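Local coordinates for amidohydrolase (PDB 3NUR), which probably hydrolyses carbon-nitrogen bonds other than peptide bonds, as a metal-binding TIM-barrel member of the amidohydrolase family, at residues A[222-233]-A[251-259]. Numbering follows the deposited sequence.
Sequences YGWHIDVGIHAI and IGHWGEFIP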
loop_
_atom_site.group_PDB
_atom_site.type_symbol
_atom_site.label_atom_id
_atom_site.label_comp_id
_atom_site.label_asym_id
_atom_site.label_seq_id
_atom_site.Cartn_x
_atom_site.Cartn_y
_atom_site.Cartn_z
ATOM N N TYR A 222 15.473 5.160 -3.321
ATOM C CA TYR A 222 14.931 5.673 -4.586
ATOM C C TYR A 222 14.251 4.594 -5.438
ATOM O O TYR A 222 13.085 4.739 -5.775
ATOM C CB TYR A 222 16.086 6.304 -5.428
ATOM C CG TYR A 222 15.684 7.435 -6.357
ATOM C CD1 TYR A 222 15.552 7.226 -7.727
ATOM C CD2 TYR A 222 15.474 8.721 -5.870
ATOM C CE1 TYR A 222 15.254 8.285 -8.595
ATOM C CE2 TYR A 222 15.161 9.778 -6.724
ATOM C CZ TYR A 222 15.005 9.547 -8.079
ATOM O OH TYR A 222 14.683 10.596 -8.912
ATOM N N GLY A 223 15.019 3.579 -5.833
ATOM C CA GLY A 223 14.652 2.567 -6.803
ATOM C C GLY A 223 13.330 1.840 -6.656
ATOM O O GLY A 223 12.603 1.688 -7.644
ATOM N N TRP A 224 13.034 1.318 -5.464
ATOM C CA TRP A 224 11.795 0.554 -5.387
ATOM C C TRP A 224 10.545 1.424 -5.381
ATOM O O TRP A 224 9.457 0.940 -5.673
ATOM C CB TRP A 224 11.844 -0.589 -4.368
ATOM C CG TRP A 224 11.864 -0.238 -2.900
ATOM C CD1 TRP A 224 11.329 0.863 -2.303
ATOM C CD2 TRP A 224 12.211 -1.140 -1.842
ATOM N NE1 TRP A 224 11.376 0.731 -0.932
ATOM C CE2 TRP A 224 11.915 -0.489 -0.622
ATOM C CE3 TRP A 224 12.766 -2.432 -1.807
ATOM C CZ2 TRP A 224 12.182 -1.076 0.628
ATOM C CZ3 TRP A 224 13.049 -3.003 -0.572
ATOM C CH2 TRP A 224 12.743 -2.339 0.627
ATOM N N HIS A 225 10.739 2.729 -5.129
ATOM C CA HIS A 225 9.667 3.734 -5.173
ATOM C C HIS A 225 9.392 4.097 -6.640
ATOM O O HIS A 225 8.234 4.147 -7.071
ATOM C CB HIS A 225 10.062 4.948 -4.316
ATOM C CG HIS A 225 10.231 4.547 -2.880
ATOM N ND1 HIS A 225 9.150 4.154 -2.116
ATOM C CD2 HIS A 225 11.363 4.396 -2.147
ATOM C CE1 HIS A 225 9.650 3.807 -0.932
ATOM N NE2 HIS A 225 10.977 3.947 -0.901
ATOM N N ILE A 226 10.467 4.298 -7.427
ATOM C CA ILE A 226 10.344 4.536 -8.868
ATOM C C ILE A 226 9.569 3.357 -9.469
ATOM O O ILE A 226 8.606 3.556 -10.220
ATOM C CB ILE A 226 11.762 4.631 -9.501
ATOM C CG1 ILE A 226 12.488 5.917 -9.063
ATOM C CG2 ILE A 226 11.718 4.452 -11.027
ATOM C CD1 ILE A 226 11.965 7.297 -9.690
ATOM N N ASP A 227 9.971 2.127 -9.078
ATOM C CA ASP A 227 9.349 0.904 -9.573
ATOM C C ASP A 227 7.829 0.816 -9.321
ATOM O O ASP A 227 7.055 0.556 -10.258
ATOM C CB ASP A 227 10.102 -0.296 -9.008
ATOM C CG ASP A 227 9.636 -1.613 -9.542
ATOM O OD1 ASP A 227 10.298 -2.142 -10.461
ATOM O OD2 ASP A 227 8.661 -2.169 -8.978
ATOM N N VAL A 228 7.391 1.057 -8.072
ATOM C CA VAL A 228 5.959 0.968 -7.759
ATOM C C VAL A 228 5.112 2.041 -8.468
ATOM O O VAL A 228 3.986 1.746 -8.870
ATOM C CB VAL A 228 5.678 0.779 -6.253
ATOM C CG1 VAL A 228 6.159 1.971 -5.467
ATOM C CG2 VAL A 228 4.203 0.490 -5.982
ATOM N N GLY A 229 5.684 3.231 -8.693
ATOM C CA GLY A 229 4.999 4.297 -9.429
ATOM C C GLY A 229 4.760 3.852 -10.864
ATOM O O GLY A 229 3.666 4.029 -11.411
ATOM N N ILE A 230 5.789 3.238 -11.480
ATOM C CA ILE A 230 5.688 2.733 -12.858
ATOM C C ILE A 230 4.618 1.632 -12.916
ATOM O O ILE A 230 3.787 1.628 -13.834
ATOM C CB ILE A 230 7.096 2.313 -13.381
ATOM C CG1 ILE A 230 7.983 3.577 -13.596
ATOM C CG2 ILE A 230 7.022 1.441 -14.656
ATOM C CD1 ILE A 230 9.492 3.311 -13.901
ATOM N N HIS A 231 4.597 0.742 -11.918
ATOM C CA HIS A 231 3.632 -0.343 -11.800
ATOM C C HIS A 231 2.210 0.242 -11.721
ATOM O O HIS A 231 1.345 -0.175 -12.478
ATOM C CB HIS A 231 3.922 -1.174 -10.537
ATOM C CG HIS A 231 3.219 -2.504 -10.494
ATOM N ND1 HIS A 231 3.519 -3.424 -9.522
ATOM C CD2 HIS A 231 2.286 -3.040 -11.327
ATOM C CE1 HIS A 231 2.764 -4.489 -9.778
ATOM N NE2 HIS A 231 1.983 -4.290 -10.834
ATOM N N ALA A 232 1.985 1.253 -10.862
ATOM C CA ALA A 232 0.662 1.865 -10.763
ATOM C C ALA A 232 0.240 2.483 -12.116
ATOM O O ALA A 232 -0.911 2.337 -12.490
ATOM C CB ALA A 232 0.628 2.909 -9.649
ATOM N N ILE A 233 1.173 3.136 -12.853
ATOM C CA ILE A 233 0.872 3.722 -14.169
ATOM C C ILE A 233 0.475 2.625 -15.159
ATOM O O ILE A 233 -0.472 2.817 -15.900
ATOM C CB ILE A 233 2.023 4.630 -14.680
ATOM C CG1 ILE A 233 2.177 5.857 -13.740
ATOM C CG2 ILE A 233 1.737 5.100 -16.124
ATOM C CD1 ILE A 233 3.624 6.474 -13.795
ATOM N N ILE A 251 -1.522 4.061 -2.657
ATOM C CA ILE A 251 -0.071 4.078 -2.820
ATOM C C ILE A 251 0.531 4.974 -1.759
ATOM O O ILE A 251 -0.047 6.001 -1.421
ATOM C CB ILE A 251 0.409 4.451 -4.234
ATOM C CG1 ILE A 251 -0.189 5.810 -4.713
ATOM C CG2 ILE A 251 0.171 3.263 -5.228
ATOM C CD1 ILE A 251 0.291 6.254 -6.157
ATOM N N GLY A 252 1.679 4.564 -1.247
ATOM C CA GLY A 252 2.394 5.273 -0.202
ATOM C C GLY A 252 3.481 6.177 -0.720
ATOM O O GLY A 252 3.497 6.537 -1.900
ATOM N N HIS A 253 4.388 6.575 0.183
ATOM C CA HIS A 253 5.538 7.436 -0.106
ATOM C C HIS A 253 5.174 8.629 -0.972
ATOM O O HIS A 253 5.898 8.980 -1.932
ATOM C CB HIS A 253 6.703 6.590 -0.655
ATOM C CG HIS A 253 6.936 5.379 0.200
ATOM N ND1 HIS A 253 6.328 4.161 -0.087
ATOM C CD2 HIS A 253 7.596 5.275 1.374
ATOM C CE1 HIS A 253 6.649 3.360 0.921
ATOM N NE2 HIS A 253 7.429 3.979 1.808
ATOM N N TRP A 254 4.054 9.295 -0.585
ATOM C CA TRP A 254 3.537 10.492 -1.240
ATOM C C TRP A 254 3.181 10.304 -2.727
ATOM O O TRP A 254 3.192 11.267 -3.505
ATOM C CB TRP A 254 4.505 11.689 -1.015
ATOM C CG TRP A 254 4.612 12.138 0.419
ATOM C CD1 TRP A 254 5.741 12.169 1.185
ATOM C CD2 TRP A 254 3.558 12.686 1.232
ATOM N NE1 TRP A 254 5.454 12.680 2.433
ATOM C CE2 TRP A 254 4.128 13.027 2.482
ATOM C CE3 TRP A 254 2.195 12.950 1.014
ATOM C CZ2 TRP A 254 3.382 13.614 3.510
ATOM C CZ3 TRP A 254 1.438 13.472 2.059
ATOM C CH2 TRP A 254 2.029 13.795 3.288
ATOM N N GLY A 255 2.846 9.076 -3.110
ATOM C CA GLY A 255 2.476 8.795 -4.495
ATOM C C GLY A 255 3.548 8.162 -5.350
ATOM O O GLY A 255 3.347 8.015 -6.565
ATOM N N GLU A 256 4.700 7.756 -4.736
ATOM C CA GLU A 256 5.748 7.012 -5.468
ATOM C C GLU A 256 6.169 7.733 -6.750
ATOM O O GLU A 256 6.311 7.109 -7.813
ATOM C CB GLU A 256 5.242 5.575 -5.768
ATOM C CG GLU A 256 4.666 4.859 -4.537
ATOM C CD GLU A 256 5.639 4.413 -3.458
ATOM O OE1 GLU A 256 6.836 4.773 -3.530
ATOM O OE2 GLU A 256 5.212 3.650 -2.558
ATOM N N PHE A 257 6.394 9.052 -6.607
ATOM C CA PHE A 257 6.809 10.057 -7.603
ATOM C C PHE A 257 5.721 10.509 -8.567
ATOM O O PHE A 257 5.910 11.528 -9.231
ATOM C CB PHE A 257 7.999 9.579 -8.436
ATOM C CG PHE A 257 9.282 9.411 -7.677
ATOM C CD1 PHE A 257 10.196 10.460 -7.589
ATOM C CD2 PHE A 257 9.617 8.184 -7.109
ATOM C CE1 PHE A 257 11.413 10.287 -6.938
ATOM C CE2 PHE A 257 10.834 8.014 -6.449
ATOM C CZ PHE A 257 11.735 9.059 -6.402
ATOM N N ILE A 258 4.624 9.740 -8.708
ATOM C CA ILE A 258 3.577 10.071 -9.692
ATOM C C ILE A 258 3.044 11.538 -9.606
ATOM O O ILE A 258 2.955 12.183 -10.660
ATOM C CB ILE A 258 2.424 9.034 -9.710
ATOM C CG1 ILE A 258 2.954 7.658 -10.142
ATOM C CG2 ILE A 258 1.282 9.504 -10.694
ATOM C CD1 ILE A 258 2.050 6.487 -9.652
ATOM N N PRO A 259 2.727 12.094 -8.404
ATOM C CA PRO A 259 2.215 13.476 -8.355
ATOM C C PRO A 259 3.143 14.536 -8.920
ATOM O O PRO A 259 2.663 15.603 -9.291
ATOM C CB PRO A 259 1.939 13.704 -6.858
ATOM C CG PRO A 259 1.683 12.312 -6.329
ATOM C CD PRO A 259 2.727 11.493 -7.046
#
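His225 and Glu256 join a helix of this TIM barrel to the loop at the C-terminal end of strand 249-251, and the pair illustrates how a buried carboxylate can organise such a loop. His225 ND1 donates to OE1 of Glu256 over 2.8 Å, on the syn side of that oxygen, with ring and carboxylate only 17° from coplanar. The other oxygen, OE2, takes a straighter bond from ND1 of His253, whose hydrogen arrives from above the carboxylate plane. Thus one carboxylate fixes the rotation of two imidazoles, and these meet edge-to-face, CE1 of His225 lying over the centre of the His253 ring. His253 is not among the four ligands of the bound calcium ion, Glu28, His30, His192 and Asp316, but its side chain lies about 5 Å from the metal, held there by Glu256 OE2 and overlaid by His225.

Packing is just as close beside this network, where Val228 CG1 sits 3.2 Å from Glu256 CD and the backbones come together at Gly229. Further along the helix, Ala232 CB and Ile233 CD1 meet Ile258, and Phe282 packs on the two isoleucines. Toward solvent the contact changes character: Phe257, in a type I' turn, turns its edge to the face of Tyr222 in a T-shaped pair, rings 4.9 Å apart between centroids. Over one face of the Phe257 ring rests CD1 of Ile226, a CH-pi contact 3.6 Å from the centroid.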